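Local atomic coordinates of arginyl-tRNA synthetase, putative (Plasmodium falciparum, PDB entry 5JLD), a protein that probably charges arginine-specific transfer RNA with L-arginine at the expense of ATP, giving arginyl-tRNA, AMP and diphosphate, as a class I aminoacyl-tRNA synthetase. Residues V35-A38 with H44-C47; E113-S118 with L570-K575; E258-Y263 with L270-E275; I302-E307 with I359-K364. One frame throughout, in Å; residues are numbered along the deposited sequence.

Contact 1 (V35-A38 with H44-C47)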
loop_
_atom_site.group_PDB
_atom_site.type_symbol
_atom_site.label_atom_id
_atom_site.label_comp_id
_atom_site.label_asym_id
_atom_site.label_seq_id
_atom_site.Cartn_x
_atom_site.Cartn_y
_atom_site.Cartn_z
ATOM N N VAL A 35 3.569 15.040 17.235
ATOM C CA VAL A 35 2.619 15.932 16.616
ATOM C C VAL A 35 1.494 15.128 15.976
ATOM O O VAL A 35 1.734 14.151 15.261
ATOM C CB VAL A 35 3.333 16.833 15.580
ATOM C CG1 VAL A 35 2.335 17.498 14.622
ATOM C CG2 VAL A 35 4.163 17.863 16.316
ATOM N N THR A 36 0.267 15.526 16.279
ATOM C CA THR A 36 -0.922 14.936 15.682
ATOM C C THR A 36 -1.791 16.011 15.054
ATOM O O THR A 36 -1.430 17.188 15.028
ATOM C CB THR A 36 -1.790 14.178 16.715
ATOM O OG1 THR A 36 -2.348 15.118 17.639
ATOM C CG2 THR A 36 -0.987 13.128 17.461
ATOM N N TYR A 37 -2.938 15.590 14.545
ATOM C CA TYR A 37 -3.918 16.507 14.003
ATOM C C TYR A 37 -4.774 16.947 15.147
ATOM O O TYR A 37 -5.004 16.190 16.084
ATOM C CB TYR A 37 -4.782 15.861 12.915
ATOM C CG TYR A 37 -4.000 15.463 11.691
ATOM C CD1 TYR A 37 -3.247 16.399 11.006
ATOM C CD2 TYR A 37 -4.028 14.151 11.208
ATOM C CE1 TYR A 37 -2.521 16.053 9.884
ATOM C CE2 TYR A 37 -3.317 13.795 10.075
ATOM C CZ TYR A 37 -2.565 14.753 9.422
ATOM O OH TYR A 37 -1.849 14.432 8.304
ATOM N N ALA A 38 -5.214 18.190 15.085
ATOM C CA ALA A 38 -6.155 18.694 16.066
ATOM C C ALA A 38 -7.549 18.449 15.526
ATOM O O ALA A 38 -7.718 18.159 14.334
ATOM C CB ALA A 38 -5.925 20.174 16.328
ATOM N N HIS A 44 -5.460 22.932 13.541
ATOM C CA HIS A 44 -4.977 22.113 12.439
ATOM C C HIS A 44 -4.071 20.998 12.967
ATOM O O HIS A 44 -4.316 19.808 12.726
ATOM C CB HIS A 44 -4.241 22.977 11.411
ATOM C CG HIS A 44 -5.109 24.009 10.759
ATOM N ND1 HIS A 44 -4.605 25.040 9.995
ATOM C CD2 HIS A 44 -6.461 24.162 10.748
ATOM C CE1 HIS A 44 -5.599 25.777 9.540
ATOM N NE2 HIS A 44 -6.736 25.262 9.979
ATOM N N TYR A 45 -3.026 21.388 13.685
ATOM C CA TYR A 45 -2.134 20.403 14.289
ATOM C C TYR A 45 -2.096 20.625 15.794
ATOM O O TYR A 45 -2.579 21.638 16.300
ATOM C CB TYR A 45 -0.718 20.491 13.695
ATOM C CG TYR A 45 -0.593 19.935 12.291
ATOM C CD1 TYR A 45 -0.993 20.687 11.204
ATOM C CD2 TYR A 45 -0.065 18.661 12.058
ATOM C CE1 TYR A 45 -0.898 20.202 9.918
ATOM C CE2 TYR A 45 0.055 18.159 10.758
ATOM C CZ TYR A 45 -0.371 18.947 9.696
ATOM O OH TYR A 45 -0.281 18.509 8.405
ATOM N N GLN A 46 -1.486 19.683 16.496
ATOM C CA GLN A 46 -1.508 19.644 17.938
ATOM C C GLN A 46 -0.306 18.886 18.496
ATOM O O GLN A 46 0.151 17.914 17.895
ATOM C CB GLN A 46 -2.796 18.987 18.392
ATOM C CG GLN A 46 -2.811 18.492 19.812
ATOM C CD GLN A 46 -4.198 18.055 20.191
ATOM O OE1 GLN A 46 -5.175 18.494 19.576
ATOM N NE2 GLN A 46 -4.301 17.159 21.175
ATOM N N CYS A 47 0.206 19.335 19.636
ATOM C CA CYS A 47 1.326 18.682 20.293
ATOM C C CYS A 47 1.013 18.517 21.768
ATOM O O CYS A 47 0.583 19.463 22.432
ATOM C CB CYS A 47 2.617 19.476 20.101
ATOM S SG CYS A 47 3.979 18.896 21.151
#
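The rings of Tyr37 and Tyr45 run side by side in the same direction, their planes turned obliquely, 54° apart. CD1 of Tyr37 lies over one face of the Tyr45 ring, offset toward its rim, and the closest carbons are Tyr37 CE1 and Tyr45 CE2 at 3.4 Å. At the edge of the Tyr37 ring, in its plane, sit His44 O and Tyr45 OH. CG1 of Val35, anti to the backbone N (chi1 164°), reaches Tyr45 CD2 at 3.7 Å. The backbones pair as an antiparallel hairpin: Thr36 N to Gln46 O and Gln46 N to Thr36 O, both 2.9 Å, make Thr36 and Gln46 a hydrogen-bonded pair. Ala38 N adds a straight bond to His44 O at 3.0 Å. Thr36 and Gln46 lie alongside each other on one face of the sheet, where Gln46 OE1 also approaches Ala38 CB while its NE2 bonds Asn48 OD1. Both tyrosine hydroxyls bond Asp524 OD2, and Lys521 makes a cation-pi contact with Tyr37, linking this N-terminal domain hairpin to the DALR anticodon-binding domain. His44 and Tyr45 form a classic beta bulge against Val95 of strand 93-97, while helix 10-25 packs against Tyr45 and Cys47.

Contact 2 (E113-S118 with L570-K575)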
loop_
_atom_site.group_PDB
_atom_site.type_symbol
_atom_site.label_atom_id
_atom_site.label_comp_id
_atom_site.label_asym_id
_atom_site.label_seq_id
_atom_site.Cartn_x
_atom_site.Cartn_y
_atom_site.Cartn_z
ATOM N N GLU A 113 3.694 26.264 -15.462
ATOM C CA GLU A 113 2.291 26.561 -15.590
ATOM C C GLU A 113 1.373 25.373 -15.369
ATOM O O GLU A 113 0.183 25.554 -15.229
ATOM C CB GLU A 113 2.018 27.165 -16.957
ATOM N N LYS A 114 1.905 24.164 -15.347
ATOM C CA LYS A 114 1.050 23.005 -15.121
ATOM C C LYS A 114 1.234 22.485 -13.718
ATOM O O LYS A 114 2.262 22.692 -13.116
ATOM C CB LYS A 114 1.335 21.905 -16.132
ATOM N N ILE A 115 0.234 21.802 -13.197
ATOM C CA ILE A 115 0.342 21.278 -11.836
ATOM C C ILE A 115 1.209 20.020 -11.726
ATOM O O ILE A 115 0.936 19.015 -12.373
ATOM C CB ILE A 115 -1.043 20.964 -11.268
ATOM C CG1 ILE A 115 -1.823 22.268 -11.075
ATOM C CG2 ILE A 115 -0.921 20.232 -9.943
ATOM C CD1 ILE A 115 -3.285 22.050 -10.897
ATOM N N ASP A 116 2.243 20.078 -10.889
ATOM C CA ASP A 116 3.105 18.925 -10.655
ATOM C C ASP A 116 3.197 18.568 -9.163
ATOM O O ASP A 116 3.938 19.203 -8.405
ATOM C CB ASP A 116 4.502 19.182 -11.218
ATOM C CG ASP A 116 5.438 17.984 -11.045
ATOM O OD1 ASP A 116 4.945 16.836 -11.005
ATOM O OD2 ASP A 116 6.671 18.194 -10.956
ATOM N N ILE A 117 2.438 17.554 -8.750
ATOM C CA ILE A 117 2.484 17.051 -7.376
ATOM C C ILE A 117 3.614 16.032 -7.196
ATOM O O ILE A 117 3.588 14.953 -7.787
ATOM C CB ILE A 117 1.148 16.392 -6.969
ATOM C CG1 ILE A 117 -0.000 17.401 -7.059
ATOM C CG2 ILE A 117 1.241 15.830 -5.568
ATOM C CD1 ILE A 117 -1.370 16.754 -7.084
ATOM N N SER A 118 4.600 16.381 -6.375
ATOM C CA SER A 118 5.811 15.576 -6.229
ATOM C C SER A 118 6.263 15.560 -4.780
ATOM O O SER A 118 6.052 16.527 -4.039
ATOM C CB SER A 118 6.937 16.124 -7.102
ATOM O OG SER A 118 6.427 16.595 -8.334
ATOM N N LEU A 570 -8.167 26.228 -7.553
ATOM C CA LEU A 570 -8.385 25.248 -6.486
ATOM C C LEU A 570 -8.997 23.967 -7.045
ATOM O O LEU A 570 -8.643 22.857 -6.632
ATOM C CB LEU A 570 -9.293 25.815 -5.390
ATOM C CG LEU A 570 -8.567 26.259 -4.122
ATOM C CD1 LEU A 570 -9.509 26.985 -3.177
ATOM C CD2 LEU A 570 -7.915 25.070 -3.434
ATOM N N CYS A 571 -9.933 24.138 -7.974
ATOM C CA CYS A 571 -10.564 23.001 -8.621
ATOM C C CYS A 571 -9.516 22.155 -9.370
ATOM O O CYS A 571 -9.555 20.933 -9.327
ATOM C CB CYS A 571 -11.661 23.473 -9.574
ATOM S SG CYS A 571 -13.170 24.099 -8.775
ATOM N N SER A 572 -8.578 22.824 -10.035
ATOM C CA SER A 572 -7.541 22.166 -10.838
ATOM C C SER A 572 -6.585 21.359 -9.969
ATOM O O SER A 572 -6.295 20.170 -10.238
ATOM C CB SER A 572 -6.768 23.218 -11.641
ATOM O OG SER A 572 -5.999 22.649 -12.677
ATOM N N ILE A 573 -6.094 22.005 -8.916
ATOM C CA ILE A 573 -5.266 21.290 -7.956
ATOM C C ILE A 573 -6.004 20.083 -7.386
ATOM O O ILE A 573 -5.456 18.974 -7.352
ATOM C CB ILE A 573 -4.823 22.197 -6.811
ATOM C CG1 ILE A 573 -4.021 23.381 -7.370
ATOM C CG2 ILE A 573 -4.021 21.387 -5.794
ATOM C CD1 ILE A 573 -3.601 24.416 -6.315
ATOM N N THR A 574 -7.256 20.294 -6.966
ATOM C CA THR A 574 -8.026 19.202 -6.381
ATOM C C THR A 574 -8.191 18.036 -7.351
ATOM O O THR A 574 -8.045 16.892 -6.959
ATOM C CB THR A 574 -9.411 19.659 -5.926
ATOM O OG1 THR A 574 -9.265 20.676 -4.926
ATOM C CG2 THR A 574 -10.206 18.474 -5.342
ATOM N N LYS A 575 -8.497 18.344 -8.611
ATOM C CA LYS A 575 -8.581 17.339 -9.668
ATOM C C LYS A 575 -7.286 16.545 -9.792
ATOM O O LYS A 575 -7.304 15.318 -9.696
ATOM C CB LYS A 575 -8.911 17.992 -11.010
ATOM C CG LYS A 575 -9.063 17.008 -12.159
ATOM C CD LYS A 575 -9.826 17.651 -13.305
ATOM C CE LYS A 575 -8.906 18.162 -14.394
ATOM N NZ LYS A 575 -8.571 17.074 -15.354
#
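Ile115 has the largest share of the buried surface and sends a single methyl, CD1, against the helix segment 570-575. That methyl meets Ser572 and Ile573, the next most buried residues, and all the close contacts between the segments pass through it. Its nearest neighbour is the serine hydroxyl, with Ile115 CD1 3.3 Å from Ser572 OG, a polar atom met by a methyl that can offer it no conventional hydrogen bond. Almost as near is the helix backbone, Ile573 N lying 3.4 Å from Ile115 CD1. The apolar part of the contact is made with Ile573, whose CG1 is 3.8 Å from Ile115 CD1. An extended side chain explains the reach: from CG1, anti to the carbonyl carbon (chi1 -67°), chi2 of 164° carries CD1 straight on to the helix. No hydrogen bond joins the segments in this small van der Waals contact between residues 452 positions or more apart. Ile115 belongs to the short two-stranded antiparallel sheet of 110-111 and 114-115. Farther along helix 564-584, Ser576 also meets Ile115 and Ile117, while Ile573 packs on Ile519 of helix 510-520 and Ser572 on Phe490 of helix 476-492, within the DALR anticodon-binding domain.

Contact 3 (E258-Y263 with L270-E275)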
loop_
_atom_site.group_PDB
_atom_site.type_symbol
_atom_site.label_atom_id
_atom_site.label_comp_id
_atom_site.label_asym_id
_atom_site.label_seq_id
_atom_site.Cartn_x
_atom_site.Cartn_y
_atom_site.Cartn_z
ATOM N N GLU A 258 -3.359 -18.622 -16.922
ATOM C CA GLU A 258 -4.631 -18.384 -16.221
ATOM C C GLU A 258 -4.527 -17.205 -15.228
ATOM O O GLU A 258 -5.379 -16.310 -15.203
ATOM C CB GLU A 258 -5.088 -19.650 -15.496
ATOM C CG GLU A 258 -6.595 -19.839 -15.490
ATOM C CD GLU A 258 -7.143 -20.136 -16.879
ATOM O OE1 GLU A 258 -6.545 -20.972 -17.593
ATOM O OE2 GLU A 258 -8.166 -19.531 -17.263
ATOM N N PHE A 259 -3.470 -17.202 -14.427
ATOM C CA PHE A 259 -3.221 -16.135 -13.473
ATOM C C PHE A 259 -3.084 -14.785 -14.196
ATOM O O PHE A 259 -3.584 -13.743 -13.717
ATOM C CB PHE A 259 -1.959 -16.429 -12.643
ATOM C CG PHE A 259 -2.024 -17.719 -11.837
ATOM C CD1 PHE A 259 -3.242 -18.325 -11.545
ATOM C CD2 PHE A 259 -0.856 -18.323 -11.380
ATOM C CE1 PHE A 259 -3.299 -19.510 -10.812
ATOM C CE2 PHE A 259 -0.896 -19.509 -10.637
ATOM C CZ PHE A 259 -2.123 -20.102 -10.352
ATOM N N ASP A 260 -2.429 -14.813 -15.356
ATOM C CA ASP A 260 -2.130 -13.583 -16.088
ATOM C C ASP A 260 -3.396 -12.931 -16.629
ATOM O O ASP A 260 -3.478 -11.700 -16.670
ATOM C CB ASP A 260 -1.149 -13.837 -17.236
ATOM C CG ASP A 260 0.282 -14.068 -16.748
ATOM O OD1 ASP A 260 0.494 -14.141 -15.516
ATOM O OD2 ASP A 260 1.192 -14.204 -17.597
ATOM N N LYS A 261 -4.372 -13.736 -17.048
ATOM C CA LYS A 261 -5.658 -13.125 -17.412
ATOM C C LYS A 261 -6.194 -12.201 -16.286
ATOM O O LYS A 261 -6.553 -11.022 -16.516
ATOM C CB LYS A 261 -6.687 -14.204 -17.746
ATOM C CG LYS A 261 -6.368 -15.006 -19.005
ATOM C CD LYS A 261 -7.102 -16.342 -19.009
ATOM C CE LYS A 261 -7.278 -16.915 -20.420
ATOM N NZ LYS A 261 -6.211 -16.481 -21.374
ATOM N N LEU A 262 -6.220 -12.734 -15.067
ATOM C CA LEU A 262 -6.656 -11.967 -13.915
ATOM C C LEU A 262 -5.777 -10.723 -13.704
ATOM O O LEU A 262 -6.285 -9.592 -13.565
ATOM C CB LEU A 262 -6.638 -12.822 -12.653
ATOM C CG LEU A 262 -6.994 -12.056 -11.373
ATOM C CD1 LEU A 262 -8.457 -11.592 -11.410
ATOM C CD2 LEU A 262 -6.712 -12.878 -10.133
ATOM N N TYR A 263 -4.462 -10.933 -13.682
ATOM C CA TYR A 263 -3.546 -9.832 -13.396
ATOM C C TYR A 263 -3.750 -8.692 -14.387
ATOM O O TYR A 263 -3.791 -7.522 -13.991
ATOM C CB TYR A 263 -2.090 -10.302 -13.415
ATOM C CG TYR A 263 -1.720 -11.185 -12.232
ATOM C CD1 TYR A 263 -2.085 -10.837 -10.921
ATOM C CD2 TYR A 263 -1.028 -12.379 -12.427
ATOM C CE1 TYR A 263 -1.751 -11.657 -9.842
ATOM C CE2 TYR A 263 -0.686 -13.201 -11.363
ATOM C CZ TYR A 263 -1.048 -12.844 -10.079
ATOM O OH TYR A 263 -0.706 -13.681 -9.048
ATOM N N LEU A 270 3.566 -7.940 -12.204
ATOM C CA LEU A 270 4.547 -8.473 -11.267
ATOM C C LEU A 270 5.287 -9.690 -11.794
ATOM O O LEU A 270 4.794 -10.421 -12.651
ATOM C CB LEU A 270 3.894 -8.795 -9.922
ATOM C CG LEU A 270 2.528 -9.488 -9.880
ATOM C CD1 LEU A 270 2.482 -10.838 -10.361
ATOM C CD2 LEU A 270 2.179 -9.549 -8.398
ATOM N N GLU A 271 6.484 -9.889 -11.265
ATOM C CA GLU A 271 7.425 -10.844 -11.832
ATOM C C GLU A 271 7.361 -12.189 -11.129
ATOM O O GLU A 271 7.607 -12.272 -9.926
ATOM C CB GLU A 271 8.855 -10.287 -11.746
ATOM C CG GLU A 271 9.915 -11.338 -12.106
ATOM C CD GLU A 271 11.347 -10.836 -11.996
ATOM O OE1 GLU A 271 11.579 -9.805 -11.328
ATOM O OE2 GLU A 271 12.246 -11.488 -12.580
ATOM N N TYR A 272 7.038 -13.247 -11.874
ATOM C CA TYR A 272 7.125 -14.600 -11.321
ATOM C C TYR A 272 8.541 -14.907 -10.840
ATOM O O TYR A 272 9.477 -14.906 -11.627
ATOM C CB TYR A 272 6.704 -15.663 -12.351
ATOM C CG TYR A 272 5.241 -15.631 -12.682
ATOM C CD1 TYR A 272 4.287 -15.954 -11.715
ATOM C CD2 TYR A 272 4.799 -15.259 -13.950
ATOM C CE1 TYR A 272 2.937 -15.924 -12.004
ATOM C CE2 TYR A 272 3.441 -15.212 -14.247
ATOM C CZ TYR A 272 2.517 -15.562 -13.271
ATOM O OH TYR A 272 1.168 -15.535 -13.556
ATOM N N VAL A 273 8.682 -15.146 -9.542
ATOM C CA VAL A 273 9.910 -15.686 -8.967
ATOM C C VAL A 273 9.496 -16.804 -8.011
ATOM O O VAL A 273 9.368 -16.597 -6.809
ATOM C CB VAL A 273 10.742 -14.604 -8.228
ATOM C CG1 VAL A 273 12.047 -15.191 -7.733
ATOM C CG2 VAL A 273 11.016 -13.408 -9.143
ATOM N N GLY A 274 9.252 -17.987 -8.555
ATOM C CA GLY A 274 8.666 -19.063 -7.771
ATOM C C GLY A 274 9.594 -19.680 -6.745
ATOM O O GLY A 274 10.770 -19.332 -6.670
ATOM N N GLU A 275 9.054 -20.593 -5.947
ATOM C CA GLU A 275 9.867 -21.435 -5.077
ATOM C C GLU A 275 10.988 -22.147 -5.863
ATOM O O GLU A 275 12.128 -22.219 -5.404
ATOM C CB GLU A 275 8.977 -22.467 -4.369
ATOM C CG GLU A 275 8.010 -21.836 -3.368
ATOM C CD GLU A 275 6.908 -22.775 -2.900
ATOM O OE1 GLU A 275 6.668 -23.822 -3.550
ATOM O OE2 GLU A 275 6.258 -22.436 -1.885
#
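One hydrogen bond dominates the polar side of this contact: Tyr272 OH donates to Asp260 OD1 over 2.5 Å, an unusually short distance whose exact value should not be pressed. The two side chains come from opposite directions, and the carboxylate and phenol planes are only 19° apart, so that OD1 meets the tyrosine at its ring edge, close to the ring plane. The nearly coplanar meeting also brings Asp260 OD1 to 3.4 Å from Tyr272 CE2.

Contacts of the same hydroxyl with carbon form a second group. Tyr272 OH lies 3.4 Å from Phe259 CB and 3.7 Å from Tyr263 CE2, in each case near the plane of the aromatic ring and at its edge. The oxygen thus occupies a place bordered by three side chains of the helix, those of Phe259, Asp260 and Tyr263.

The third kind is a CH-pi contact. Leu270 CD1 stands over one face of the Tyr263 ring, 4.1 Å from its centroid and 13° from the normal, the two side chains crossing at about a right angle. Leu270 has CG between its backbone N and carbonyl carbon (chi1 43°), and this conformation carries CD1 above the ring.

Tyr263 OH bonds Ser139 OG and Asn176 ND2, tying the helix to the loop that follows strand 133-137 and to the end of strand 171-176. Helix 242-265 leads through a short connection into strand 271-272, an edge strand of the parallel sheet in the class I catalytic domain, which lies beside strand 171-176.

Contact 4 (I302-E307 with I359-K364)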
loop_
_atom_site.group_PDB
_atom_site.type_symbol
_atom_site.label_atom_id
_atom_site.label_comp_id
_atom_site.label_asym_id
_atom_site.label_seq_id
_atom_site.Cartn_x
_atom_site.Cartn_y
_atom_site.Cartn_z
ATOM N N ILE A 302 17.456 -30.320 11.480
ATOM C CA ILE A 302 18.202 -29.102 11.782
ATOM C C ILE A 302 17.275 -27.903 11.663
ATOM O O ILE A 302 16.663 -27.654 10.613
ATOM C CB ILE A 302 19.430 -28.902 10.847
ATOM C CG1 ILE A 302 20.437 -30.039 11.014
ATOM C CG2 ILE A 302 20.105 -27.586 11.113
ATOM C CD1 ILE A 302 20.324 -31.083 9.951
ATOM N N CYS A 303 17.192 -27.153 12.751
ATOM C CA CYS A 303 16.238 -26.061 12.867
ATOM C C CYS A 303 16.873 -24.781 13.359
ATOM O O CYS A 303 18.009 -24.782 13.825
ATOM C CB CYS A 303 15.109 -26.456 13.818
ATOM S SG CYS A 303 14.290 -27.987 13.371
ATOM N N TYR A 304 16.132 -23.686 13.235
ATOM C CA TYR A 304 16.444 -22.463 13.971
ATOM C C TYR A 304 15.422 -22.262 15.077
ATOM O O TYR A 304 14.230 -22.068 14.812
ATOM C CB TYR A 304 16.451 -21.237 13.066
ATOM C CG TYR A 304 16.593 -19.935 13.837
ATOM C CD1 TYR A 304 17.785 -19.615 14.489
ATOM C CD2 TYR A 304 15.541 -19.029 13.912
ATOM C CE1 TYR A 304 17.924 -18.437 15.191
ATOM C CE2 TYR A 304 15.673 -17.836 14.612
ATOM C CZ TYR A 304 16.867 -17.553 15.250
ATOM O OH TYR A 304 17.001 -16.385 15.947
ATOM N N GLN A 305 15.895 -22.318 16.314
ATOM C CA GLN A 305 15.068 -21.999 17.467
ATOM C C GLN A 305 15.319 -20.567 17.912
ATOM O O GLN A 305 16.397 -20.247 18.412
ATOM C CB GLN A 305 15.354 -22.950 18.623
ATOM C CG GLN A 305 14.509 -22.655 19.857
ATOM C CD GLN A 305 13.031 -22.939 19.630
ATOM O OE1 GLN A 305 12.643 -24.084 19.367
ATOM N NE2 GLN A 305 12.195 -21.898 19.736
ATOM N N SER A 306 14.334 -19.699 17.718
ATOM C CA SER A 306 14.451 -18.355 18.245
ATOM C C SER A 306 14.223 -18.363 19.754
ATOM O O SER A 306 13.526 -19.238 20.300
ATOM C CB SER A 306 13.465 -17.411 17.574
ATOM O OG SER A 306 13.502 -16.143 18.199
ATOM N N GLU A 307 14.843 -17.391 20.410
ATOM C CA GLU A 307 14.640 -17.099 21.825
ATOM C C GLU A 307 13.296 -16.407 22.038
ATOM O O GLU A 307 12.706 -16.478 23.118
ATOM C CB GLU A 307 15.769 -16.203 22.322
ATOM C CG GLU A 307 16.320 -15.335 21.190
ATOM C CD GLU A 307 17.449 -14.426 21.619
ATOM O OE1 GLU A 307 18.120 -14.740 22.625
ATOM O OE2 GLU A 307 17.672 -13.403 20.931
ATOM N N ILE A 359 11.353 -15.452 10.775
ATOM C CA ILE A 359 12.371 -15.422 9.736
ATOM C C ILE A 359 13.243 -14.182 9.921
ATOM O O ILE A 359 14.479 -14.269 9.815
ATOM C CB ILE A 359 11.745 -15.470 8.331
ATOM C CG1 ILE A 359 11.238 -16.896 8.059
ATOM C CG2 ILE A 359 12.777 -15.066 7.252
ATOM C CD1 ILE A 359 10.188 -16.983 6.993
ATOM N N PHE A 360 12.619 -13.048 10.265
ATOM C CA PHE A 360 13.377 -11.792 10.299
ATOM C C PHE A 360 14.410 -11.890 11.418
ATOM O O PHE A 360 15.587 -11.567 11.233
ATOM C CB PHE A 360 12.460 -10.589 10.516
ATOM C CG PHE A 360 11.483 -10.351 9.398
ATOM C CD1 PHE A 360 11.656 -10.953 8.146
ATOM C CD2 PHE A 360 10.384 -9.515 9.597
ATOM C CE1 PHE A 360 10.743 -10.738 7.119
ATOM C CE2 PHE A 360 9.469 -9.280 8.573
ATOM C CZ PHE A 360 9.649 -9.888 7.329
ATOM N N ASP A 361 13.943 -12.375 12.570
ATOM C CA ASP A 361 14.802 -12.654 13.711
ATOM C C ASP A 361 16.027 -13.512 13.329
ATOM O O ASP A 361 17.131 -13.270 13.820
ATOM C CB ASP A 361 13.984 -13.336 14.818
ATOM C CG ASP A 361 14.779 -13.541 16.095
ATOM O OD1 ASP A 361 15.074 -12.544 16.789
ATOM O OD2 ASP A 361 15.112 -14.709 16.406
ATOM N N LEU A 362 15.856 -14.494 12.446
ATOM C CA LEU A 362 17.031 -15.291 12.046
ATOM C C LEU A 362 17.958 -14.459 11.166
ATOM O O LEU A 362 19.186 -14.447 11.352
ATOM C CB LEU A 362 16.619 -16.570 11.312
ATOM C CG LEU A 362 17.741 -17.327 10.579
ATOM C CD1 LEU A 362 18.840 -17.812 11.541
ATOM C CD2 LEU A 362 17.167 -18.492 9.758
ATOM N N ILE A 363 17.358 -13.726 10.233
ATOM C CA ILE A 363 18.131 -13.046 9.195
ATOM C C ILE A 363 18.939 -11.892 9.814
ATOM O O ILE A 363 20.037 -11.545 9.358
ATOM C CB ILE A 363 17.197 -12.532 8.066
ATOM C CG1 ILE A 363 17.220 -13.470 6.845
ATOM C CG2 ILE A 363 17.576 -11.125 7.641
ATOM C CD1 ILE A 363 16.934 -14.948 7.134
ATOM N N LYS A 364 18.391 -11.319 10.877
ATOM C CA LYS A 364 19.038 -10.226 11.577
ATOM C C LYS A 364 20.284 -10.726 12.322
ATOM O O LYS A 364 21.176 -9.945 12.648
ATOM C CB LYS A 364 18.031 -9.581 12.533
ATOM C CG LYS A 364 17.602 -8.163 12.172
ATOM C CD LYS A 364 17.716 -7.832 10.690
ATOM C CE LYS A 364 17.258 -6.394 10.448
ATOM N NZ LYS A 364 17.731 -5.742 9.182
#
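Two hydroxyls converge on one carboxylate oxygen, Asp361 OD2: Tyr304 OH donates to it at 2.6 Å and Ser306 OG at 2.8 Å. They arrive from opposite faces of the carboxylate, Tyr304 OH 40° and Ser306 OG 61° out of its plane, so the acidic oxygen is gripped from both sides. The acid reaches them because CG of Asp361 is anti to the backbone N (chi1 -175°). Asp361 OD2 also lies at the ring edge of Tyr304, in its plane. Tyr304 OH is hydrogen-bonded as well to Lys365 NZ, whose ion pair with Asp361 is long and weak, and Ser306 OG has a second bond with Asn308 N. These bonds join helix 353-364, which follows strand 343-349 of the parallel nucleotide-binding sheet of the class I catalytic domain, to an antiparallel three-stranded sheet whose middle strand is 301-304. Beyond the hydroxyls, CD1 of Leu362 lies over one face of the Tyr304 ring in a CH-pi contact, 3.8 Å from the centroid, while Ser306 N sits over the opposite face, toward the rim. Leu362 CB adds a contact at 3.7 Å to Tyr304 CD2, the two side chains sliding past each other in opposite directions. Around this pair, Leu313 of strand 313-316 touches both Tyr304 and Ile359.

The four contacts are separate, none touching another. Contacts 3 and 4 both belong to the catalytic domain, about 11 Å apart at their nearest atoms. Contact 3 lies at the edge of the parallel sheet, which in class I synthetases carries the ATP site; contact 4 is where a helix meets the small antiparallel sheet. Contact 2 itself joins strand 114-115 to the anticodon-binding domain, whereas contact 1 lies within the N-terminal domain and reaches the anticodon-binding domain through its tyrosines; their centres are about 26 Å apart. Contacts 3 and 4 both fall between the segments of contact 2 in sequence, yet its centre is about 49 Å from that of contact 4, across the chain's centre.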